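Polyketide biosynthesis cytochrome P450 PksS (Bacillus subtilis, PDB 4YZR) is a heme-containing cytochrome P450 monooxygenase that acts on dihydrobacillaene in the biosynthesis of the antibiotic polyketide bacillaene. Local coordinates at residues E123-E134 and I364-F373; L249-H260 and E280-V288. One frame throughout, in Å; residues are numbered along the deposited sequence.

Contact 1 of 2, residues E123-E134 and I364-F373; sequences EQIAEQLLDEME and IAFKALLKRF
Asp131 OD1 is gripped by both terminal nitrogens of Arg372, with NH1 at 2.8 Å and NH2 at 3.0 Å. This places the arginine at the centre of a salt-bridge network. The network lies between helices 119-133 and 355-372, which match helices D and L of the cytochrome P450 fold. NH1 reaches OD1 on the anti side of the carboxylate, while NH2 comes from above its plane. Glu127 OE1 takes the straightest bond, 2.7 Å from Arg372 NH2 with an N-H...O angle of 169°, and lies in the guanidinium plane. Glu134 OE1 completes the network at 2.9 Å from Arg372 NH1, which meets it from above the carboxylate plane. Three acidic side chains thus line the edge of one guanidinium and fix its rotation. The guanidinium probably keeps the carboxylates ionised and offsets their mutual repulsion. The arginine chain bends at chi2 (77°) and again at chi3, which turns its end onto helix 119-133. Leu130 CB sits over one guanidinium face, toward its rim.

The rest of the contact is apolar. Segments 123-133 and 364-372 run in the same general direction, with axes crossing at -34°. Ala126 and Ala368 have small side chains on the facing surfaces, and Ile364 CG2 packs on Ala126 CB and Glu123. Met133 CE touches Leu369 CD1. Helix 148-158 also packs on Ile125, Ala126 and Leu129, and helix 141-146 on Leu130 and Met133. Leu130 forks over the second helix: CD1 lies 3.7 Å from Ala368 CB, and CD2 meets the Phe373 ring at its edge, 3.7 Å from CE2.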
# COMPACT_ATOMS: atom_id res chain seq x y z
N GLU A 123 2.05 -16.42 11.25
CA GLU A 123 3.18 -17.34 11.23
C GLU A 123 2.74 -18.65 10.64
O GLU A 123 3.53 -19.24 9.86
CB GLU A 123 3.66 -17.56 12.70
CG GLU A 123 4.46 -16.37 13.23
CD GLU A 123 4.80 -16.36 14.72
OE1 GLU A 123 4.21 -17.14 15.43
OE2 GLU A 123 5.56 -15.50 15.14
N GLN A 124 1.59 -19.15 10.89
CA GLN A 124 1.16 -20.43 10.41
C GLN A 124 1.00 -20.36 8.92
O GLN A 124 1.40 -21.30 8.21
CB GLN A 124 -0.15 -20.90 11.04
CG GLN A 124 0.05 -21.35 12.42
CD GLN A 124 -1.29 -21.80 12.96
OE1 GLN A 124 -1.81 -22.81 12.47
NE2 GLN A 124 -1.88 -21.03 13.90
N ILE A 125 0.44 -19.29 8.40
CA ILE A 125 0.32 -19.11 6.93
C ILE A 125 1.64 -19.07 6.31
O ILE A 125 1.90 -19.78 5.27
CB ILE A 125 -0.48 -17.82 6.59
CG1 ILE A 125 -1.90 -17.92 7.11
CG2 ILE A 125 -0.46 -17.50 5.11
CD1 ILE A 125 -2.54 -16.54 7.24
N ALA A 126 2.58 -18.35 6.82
CA ALA A 126 3.92 -18.29 6.27
C ALA A 126 4.56 -19.65 6.22
O ALA A 126 5.14 -20.03 5.18
CB ALA A 126 4.85 -17.31 6.97
N GLU A 127 4.47 -20.37 7.31
CA GLU A 127 5.10 -21.74 7.34
C GLU A 127 4.46 -22.67 6.41
O GLU A 127 5.21 -23.41 5.69
CB GLU A 127 5.14 -22.20 8.79
CG GLU A 127 6.07 -21.33 9.69
CD GLU A 127 7.55 -21.06 9.24
OE1 GLU A 127 8.23 -21.98 8.85
OE2 GLU A 127 8.07 -19.98 9.48
N GLN A 128 3.20 -22.64 6.17
CA GLN A 128 2.55 -23.47 5.19
C GLN A 128 2.99 -23.12 3.80
O GLN A 128 3.23 -24.00 2.94
CB GLN A 128 1.02 -23.33 5.25
CG GLN A 128 0.18 -24.02 4.21
CD GLN A 128 0.02 -23.28 2.87
OE1 GLN A 128 -0.59 -22.19 2.80
NE2 GLN A 128 0.46 -23.91 1.77
N LEU A 129 3.12 -21.84 3.48
CA LEU A 129 3.55 -21.46 2.15
C LEU A 129 4.97 -21.88 1.92
O LEU A 129 5.35 -22.37 0.79
CB LEU A 129 3.42 -19.93 1.90
CG LEU A 129 1.98 -19.44 1.90
CD1 LEU A 129 1.98 -17.93 2.03
CD2 LEU A 129 1.26 -19.88 0.63
N LEU A 130 5.83 -21.74 2.91
CA LEU A 130 7.24 -22.13 2.84
C LEU A 130 7.32 -23.66 2.68
O LEU A 130 8.26 -24.11 1.94
CB LEU A 130 8.03 -21.63 4.00
CG LEU A 130 8.16 -20.08 3.98
CD1 LEU A 130 8.60 -19.61 5.32
CD2 LEU A 130 9.11 -19.55 2.91
N ASP A 131 6.44 -24.42 3.32
CA ASP A 131 6.47 -25.93 3.13
C ASP A 131 6.25 -26.22 1.73
O ASP A 131 6.88 -27.18 1.19
CB ASP A 131 5.39 -26.55 4.01
CG ASP A 131 5.68 -26.50 5.48
OD1 ASP A 131 6.79 -26.17 5.97
OD2 ASP A 131 4.69 -26.79 6.27
N GLU A 132 5.39 -25.61 1.00
CA GLU A 132 5.18 -25.86 -0.39
C GLU A 132 6.35 -25.47 -1.19
O GLU A 132 6.78 -26.19 -2.09
CB GLU A 132 3.90 -25.21 -0.94
CG GLU A 132 2.66 -25.70 -0.28
CD GLU A 132 2.48 -27.25 -0.42
OE1 GLU A 132 2.70 -27.75 -1.55
OE2 GLU A 132 2.17 -27.92 0.61
N MET A 133 6.98 -24.37 -0.90
CA MET A 133 8.13 -23.93 -1.66
C MET A 133 9.31 -24.86 -1.46
O MET A 133 10.11 -25.06 -2.43
CB MET A 133 8.58 -22.52 -1.15
CG MET A 133 7.63 -21.45 -1.61
SD MET A 133 7.85 -19.90 -0.67
CE MET A 133 9.35 -19.41 -1.16
N GLU A 134 9.44 -25.46 -0.31
CA GLU A 134 10.58 -26.35 -0.01
C GLU A 134 10.56 -27.65 -0.84
O GLU A 134 11.62 -28.35 -0.91
CB GLU A 134 10.74 -26.54 1.50
CG GLU A 134 12.01 -27.25 1.95
CD GLU A 134 12.21 -27.07 3.44
OE1 GLU A 134 11.15 -27.01 4.15
OE2 GLU A 134 13.41 -26.97 3.87
N ILE A 364 7.10 -11.09 10.00
CA ILE A 364 6.95 -12.53 9.99
C ILE A 364 7.52 -13.07 8.72
O ILE A 364 8.28 -14.07 8.70
CB ILE A 364 5.53 -12.92 10.20
CG1 ILE A 364 5.14 -12.61 11.62
CG2 ILE A 364 5.34 -14.39 9.87
CD1 ILE A 364 3.68 -12.62 11.95
N ALA A 365 7.14 -12.53 7.58
CA ALA A 365 7.47 -13.10 6.31
C ALA A 365 8.94 -13.03 6.05
O ALA A 365 9.53 -14.04 5.56
CB ALA A 365 6.73 -12.38 5.19
N PHE A 366 9.59 -11.92 6.23
CA PHE A 366 11.03 -11.82 5.91
C PHE A 366 11.82 -12.73 6.81
O PHE A 366 12.69 -13.46 6.31
CB PHE A 366 11.54 -10.42 6.02
CG PHE A 366 10.90 -9.43 5.03
CD1 PHE A 366 10.77 -9.70 3.69
CD2 PHE A 366 10.45 -8.23 5.48
CE1 PHE A 366 10.15 -8.68 2.84
CE2 PHE A 366 9.88 -7.29 4.70
CZ PHE A 366 9.72 -7.53 3.38
N LYS A 367 11.53 -12.77 8.09
CA LYS A 367 12.26 -13.68 9.02
C LYS A 367 12.04 -15.08 8.58
O LYS A 367 13.01 -15.92 8.58
CB LYS A 367 11.81 -13.42 10.40
CG LYS A 367 12.43 -12.30 11.11
CD LYS A 367 11.89 -12.10 12.54
CE LYS A 367 11.83 -13.28 13.44
NZ LYS A 367 11.13 -12.84 14.71
N ALA A 368 10.83 -15.50 8.28
CA ALA A 368 10.52 -16.85 7.99
C ALA A 368 11.17 -17.28 6.73
O ALA A 368 11.69 -18.45 6.66
CB ALA A 368 9.05 -17.11 7.99
N LEU A 369 11.17 -16.49 5.68
CA LEU A 369 11.77 -16.82 4.43
C LEU A 369 13.28 -17.05 4.59
O LEU A 369 13.78 -18.04 4.04
CB LEU A 369 11.53 -15.66 3.44
CG LEU A 369 12.07 -15.85 2.03
CD1 LEU A 369 11.35 -16.98 1.35
CD2 LEU A 369 11.93 -14.54 1.27
N LEU A 370 13.93 -16.17 5.30
CA LEU A 370 15.43 -16.22 5.48
C LEU A 370 15.77 -17.36 6.40
O LEU A 370 16.92 -17.98 6.19
CB LEU A 370 15.99 -14.94 6.00
CG LEU A 370 15.86 -13.77 5.09
CD1 LEU A 370 16.36 -12.55 5.84
CD2 LEU A 370 16.61 -14.01 3.81
N LYS A 371 14.94 -17.78 7.30
CA LYS A 371 15.18 -18.93 8.22
C LYS A 371 15.05 -20.16 7.39
O LYS A 371 15.91 -21.12 7.51
CB LYS A 371 14.20 -18.96 9.36
CG LYS A 371 14.43 -20.11 10.32
CD LYS A 371 13.55 -20.04 11.55
CE LYS A 371 13.98 -21.18 12.47
NZ LYS A 371 13.03 -21.25 13.60
N ARG A 372 14.03 -20.29 6.55
CA ARG A 372 13.81 -21.52 5.82
C ARG A 372 14.81 -21.65 4.73
O ARG A 372 15.26 -22.83 4.45
CB ARG A 372 12.40 -21.62 5.24
CG ARG A 372 12.14 -22.99 4.71
CD ARG A 372 11.84 -24.01 5.85
NE ARG A 372 10.62 -23.71 6.57
CZ ARG A 372 9.43 -24.24 6.30
NH1 ARG A 372 9.26 -25.08 5.30
NH2 ARG A 372 8.33 -23.81 6.92
N PHE A 373 15.17 -20.61 4.02
CA PHE A 373 15.99 -20.66 2.86
C PHE A 373 17.17 -19.76 3.02
O PHE A 373 17.27 -18.79 2.33
CB PHE A 373 15.18 -20.35 1.59
CG PHE A 373 14.04 -21.24 1.38
CD1 PHE A 373 14.27 -22.58 1.05
CD2 PHE A 373 12.70 -20.80 1.50
CE1 PHE A 373 13.23 -23.46 0.84
CE2 PHE A 373 11.68 -21.62 1.26
CZ PHE A 373 11.89 -23.01 0.95
O HOH W 1 8.32 -14.17 13.55
O HOH W 2 10.76 -20.52 8.42

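Contact 2 of 2, residues L249-H260 and E280-V288; sequences LLGSGTLALLQH and ELLRYTSPV. With HEM (protoporphyrin IX containing Fe), chain C.
The heme pocket of this P450 borders the crossing of helices 228-259 and 274-285, the second of which matches the K helix of the fold. Leu249 joins the two. Its CB lies 3.7 Å from the heme vinyl carbon CBB, and its CD1 packs 3.9 Å from Leu282 CD2. Leu249 CG stands anti to the backbone N (chi1 173°), which carries CD1 across to helix 274-285. Pro287 CG covers the backbone of Leu249 from the other segment. Val288 CG2 then reaches the porphyrin edge at CHB.

The short axes cross at 93°. Gly253 has no side chain, and Leu281 settles beside it, with CD2 near Gly253 O and 3.9 Å from Ala256 CB. The Leu281 and Leu257 side chains cross at about a right angle, CD1 against CD1. Thr285 CG2 faces Ser252 O at 3.5 Å. The Thr285 hydroxyl, OG1, donates to Leu281 O, which also accepts from Thr285 N on the opposite face of its plane. A water links Ser252 OG to Thr285 O; no direct hydrogen bond joins the segments.

At the far end, His260 ND1 donates to Ala256 O at 2.7 Å, in the ring plane, and this bond fixes the imidazole. Tyr284 OH then meets the imidazole edge, 3.4 Å from His260 CE1, with the ring planes at 87°. A second water joins Tyr284 OH to Gln259 OE1.

On helix 274-285, Arg283 grips Glu280 side-on, NE to OE1 and NH2 to OE2. These two are the ExxR motif of the K helix; the salt bridge of Glu280 to Arg337 is consistent with the P450 E-R-R triad.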
# COMPACT_ATOMS: atom_id res chain seq x y z
N LEU A 249 5.14 -4.73 -0.53
CA LEU A 249 6.16 -4.70 0.51
C LEU A 249 6.94 -6.01 0.52
O LEU A 249 8.18 -6.06 0.61
CB LEU A 249 5.59 -4.41 1.89
CG LEU A 249 6.55 -4.52 3.08
CD1 LEU A 249 7.76 -3.60 2.98
CD2 LEU A 249 5.85 -4.28 4.41
N LEU A 250 6.20 -7.13 0.55
CA LEU A 250 6.89 -8.41 0.66
C LEU A 250 7.69 -8.69 -0.53
O LEU A 250 8.82 -9.22 -0.42
CB LEU A 250 5.87 -9.50 0.88
CG LEU A 250 5.03 -9.45 2.14
CD1 LEU A 250 4.09 -10.60 2.34
CD2 LEU A 250 5.80 -9.13 3.38
N GLY A 251 7.20 -8.42 -1.75
CA GLY A 251 7.94 -8.73 -2.94
C GLY A 251 9.16 -7.86 -3.13
O GLY A 251 10.30 -8.31 -3.35
N SER A 252 8.91 -6.54 -3.11
CA SER A 252 9.97 -5.61 -3.30
C SER A 252 10.94 -5.63 -2.16
O SER A 252 12.12 -5.41 -2.37
CB SER A 252 9.41 -4.21 -3.48
OG SER A 252 8.61 -4.14 -4.64
N GLY A 253 10.48 -5.86 -0.96
CA GLY A 253 11.44 -6.01 0.17
C GLY A 253 12.31 -7.21 -0.00
O GLY A 253 13.51 -7.10 0.28
N THR A 254 11.73 -8.33 -0.47
CA THR A 254 12.56 -9.52 -0.71
C THR A 254 13.59 -9.16 -1.76
O THR A 254 14.81 -9.47 -1.64
CB THR A 254 11.71 -10.70 -1.14
OG1 THR A 254 10.89 -11.08 -0.05
CG2 THR A 254 12.56 -11.92 -1.48
N LEU A 255 13.17 -8.55 -2.86
CA LEU A 255 14.10 -8.17 -3.92
C LEU A 255 15.25 -7.30 -3.33
O LEU A 255 16.43 -7.53 -3.62
CB LEU A 255 13.40 -7.46 -5.08
CG LEU A 255 14.33 -6.85 -6.13
CD1 LEU A 255 15.17 -7.92 -6.82
CD2 LEU A 255 13.52 -6.07 -7.18
N ALA A 256 14.89 -6.29 -2.54
CA ALA A 256 15.92 -5.39 -2.00
C ALA A 256 16.88 -6.19 -1.12
O ALA A 256 18.11 -5.93 -1.22
CB ALA A 256 15.28 -4.25 -1.24
N LEU A 257 16.43 -7.07 -0.28
CA LEU A 257 17.33 -7.92 0.49
C LEU A 257 18.20 -8.77 -0.40
O LEU A 257 19.42 -8.80 -0.12
CB LEU A 257 16.56 -8.78 1.45
CG LEU A 257 15.84 -8.10 2.60
CD1 LEU A 257 14.84 -9.02 3.28
CD2 LEU A 257 16.82 -7.49 3.61
N LEU A 258 17.70 -9.32 -1.49
CA LEU A 258 18.49 -10.16 -2.40
C LEU A 258 19.49 -9.32 -3.18
O LEU A 258 20.48 -9.94 -3.66
CB LEU A 258 17.59 -11.02 -3.27
CG LEU A 258 16.68 -11.98 -2.50
CD1 LEU A 258 15.79 -12.69 -3.50
CD2 LEU A 258 17.50 -12.94 -1.66
N GLN A 259 19.29 -8.02 -3.35
CA GLN A 259 20.22 -7.15 -4.04
C GLN A 259 21.25 -6.56 -3.14
O GLN A 259 22.20 -5.95 -3.67
CB GLN A 259 19.48 -6.02 -4.71
CG GLN A 259 18.53 -6.34 -5.84
CD GLN A 259 17.58 -5.09 -6.12
OE1 GLN A 259 17.19 -4.25 -5.19
NE2 GLN A 259 17.17 -5.03 -7.25
N HIS A 260 21.12 -6.76 -1.84
CA HIS A 260 22.02 -6.21 -0.82
C HIS A 260 22.46 -7.27 0.16
O HIS A 260 22.01 -7.39 1.27
CB HIS A 260 21.34 -5.05 -0.07
CG HIS A 260 20.96 -3.89 -0.93
ND1 HIS A 260 19.82 -3.85 -1.71
CD2 HIS A 260 21.61 -2.73 -1.19
CE1 HIS A 260 19.74 -2.70 -2.35
NE2 HIS A 260 20.80 -1.98 -2.00
N GLU A 280 13.33 0.11 7.09
CA GLU A 280 14.21 0.44 5.99
C GLU A 280 13.72 -0.07 4.67
O GLU A 280 13.83 0.63 3.66
CB GLU A 280 15.63 0.01 6.29
CG GLU A 280 16.61 0.33 5.20
CD GLU A 280 16.95 1.77 5.04
OE1 GLU A 280 16.28 2.66 5.59
OE2 GLU A 280 18.03 2.12 4.37
N LEU A 281 13.15 -1.27 4.68
CA LEU A 281 12.55 -1.77 3.43
C LEU A 281 11.37 -0.91 3.02
O LEU A 281 11.20 -0.65 1.82
CB LEU A 281 12.23 -3.25 3.55
CG LEU A 281 13.48 -4.14 3.71
CD1 LEU A 281 13.08 -5.54 4.07
CD2 LEU A 281 14.35 -4.21 2.53
N LEU A 282 10.55 -0.46 3.94
CA LEU A 282 9.48 0.49 3.60
C LEU A 282 10.03 1.73 3.00
O LEU A 282 9.52 2.22 1.98
CB LEU A 282 8.68 0.81 4.83
CG LEU A 282 7.67 -0.23 5.28
CD1 LEU A 282 7.32 -0.17 6.74
CD2 LEU A 282 6.41 -0.17 4.39
N ARG A 283 11.07 2.31 3.58
CA ARG A 283 11.64 3.52 3.08
C ARG A 283 12.20 3.35 1.69
O ARG A 283 11.95 4.17 0.80
CB ARG A 283 12.76 4.04 4.00
CG ARG A 283 13.39 5.31 3.55
CD ARG A 283 14.73 5.66 4.23
NE ARG A 283 15.79 4.82 3.79
CZ ARG A 283 16.57 5.08 2.75
NH1 ARG A 283 16.44 6.14 2.02
NH2 ARG A 283 17.53 4.20 2.38
N TYR A 284 12.99 2.31 1.48
CA TYR A 284 13.75 2.09 0.25
C TYR A 284 12.85 1.59 -0.88
O TYR A 284 13.07 2.03 -2.06
CB TYR A 284 14.83 1.07 0.57
CG TYR A 284 15.84 0.86 -0.53
CD1 TYR A 284 16.94 1.64 -0.63
CD2 TYR A 284 15.64 -0.10 -1.44
CE1 TYR A 284 17.88 1.38 -1.69
CE2 TYR A 284 16.53 -0.35 -2.49
CZ TYR A 284 17.59 0.40 -2.57
OH TYR A 284 18.48 0.14 -3.64
N THR A 285 11.84 0.79 -0.62
CA THR A 285 11.03 0.23 -1.67
C THR A 285 9.81 1.04 -1.91
O THR A 285 9.16 0.81 -2.94
CB THR A 285 10.61 -1.23 -1.38
OG1 THR A 285 9.64 -1.34 -0.33
CG2 THR A 285 11.87 -2.15 -1.16
N SER A 286 9.36 1.90 -1.00
CA SER A 286 8.18 2.76 -1.12
C SER A 286 7.08 2.07 -1.93
O SER A 286 6.74 2.60 -3.07
CB SER A 286 8.56 4.10 -1.72
OG SER A 286 9.51 4.79 -0.86
N PRO A 287 6.40 1.04 -1.46
CA PRO A 287 5.38 0.31 -2.22
C PRO A 287 4.39 1.24 -2.81
O PRO A 287 3.93 1.04 -3.98
CB PRO A 287 4.81 -0.64 -1.22
CG PRO A 287 5.94 -0.88 -0.23
CD PRO A 287 6.67 0.43 -0.11
N VAL A 288 3.93 2.23 -2.08
CA VAL A 288 3.22 3.38 -2.65
C VAL A 288 4.31 4.39 -2.96
O VAL A 288 4.88 5.07 -2.07
CB VAL A 288 2.18 3.94 -1.70
CG1 VAL A 288 1.51 5.11 -2.37
CG2 VAL A 288 1.20 2.88 -1.27
CHA HEM C . -3.72 4.86 3.99
CHB HEM C . 0.48 2.92 2.59
CHC HEM C . -1.09 -1.46 4.01
CHD HEM C . -5.30 0.49 5.24
C1A HEM C . -2.46 4.72 3.47
C2A HEM C . -1.56 5.77 2.96
C3A HEM C . -0.46 5.22 2.53
C4A HEM C . -0.54 3.78 2.83
CMA HEM C . 0.67 5.87 1.84
CAA HEM C . -1.96 7.25 2.83
CBA HEM C . -2.56 7.55 1.53
CGA HEM C . -2.97 9.06 1.23
O1A HEM C . -3.32 9.24 0.01
O2A HEM C . -2.83 9.78 2.14
C1B HEM C . 0.41 1.55 2.85
C2B HEM C . 1.47 0.61 2.66
C3B HEM C . 1.07 -0.63 3.04
C4B HEM C . -0.31 -0.45 3.50
CMB HEM C . 2.77 1.01 2.14
CAB HEM C . 1.74 -1.92 3.04
CBB HEM C . 3.02 -2.01 3.02
C1C HEM C . -2.36 -1.36 4.52
C2C HEM C . -3.18 -2.38 5.03
C3C HEM C . -4.41 -1.83 5.39
C4C HEM C . -4.33 -0.45 5.04
CMC HEM C . -2.66 -3.77 5.27
CAC HEM C . -5.57 -2.48 5.98
CBC HEM C . -5.86 -3.72 5.81
C1D HEM C . -5.28 1.84 5.00
C2D HEM C . -6.40 2.73 5.19
C3D HEM C . -5.93 3.97 4.86
C4D HEM C . -4.51 3.84 4.47
CMD HEM C . -7.76 2.37 5.75
CAD HEM C . -6.67 5.28 4.91
CBD HEM C . -6.53 5.97 6.24
CGD HEM C . -7.36 7.28 6.41
O1D HEM C . -7.77 7.80 5.37
O2D HEM C . -7.47 7.69 7.58
NA HEM C . -1.74 3.56 3.44
NB HEM C . -0.64 0.86 3.41
NC HEM C . -3.06 -0.19 4.55
ND HEM C . -4.16 2.50 4.54
FE HEM C . -2.39 1.70 4.05
O HOH W 3 8.34 -1.36 -4.53
O HOH W 4 17.67 -1.44 -5.59

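Contact 2 is buried and borders the heme. Contact 1 is partly buried and lies farther from the chain centre. Their centres are about 17 Å apart. The charged network of contact 1 spans the two helices at its outer side, whereas contact 2 joins its segments by apolar packing and bridging waters. Its salt bridge between Glu280 and Arg283 lies within helix 274-285 and does not cross the contact. The Phe366 ring packs with CZ 3.5 Å from Leu249 O and CE2 3.7 Å from Leu281 CD1. Phe366 of helix 355-372 therefore touches both helices of contact 2. The two contacts are joined through helix 355-372, contact 1 lying toward the surface.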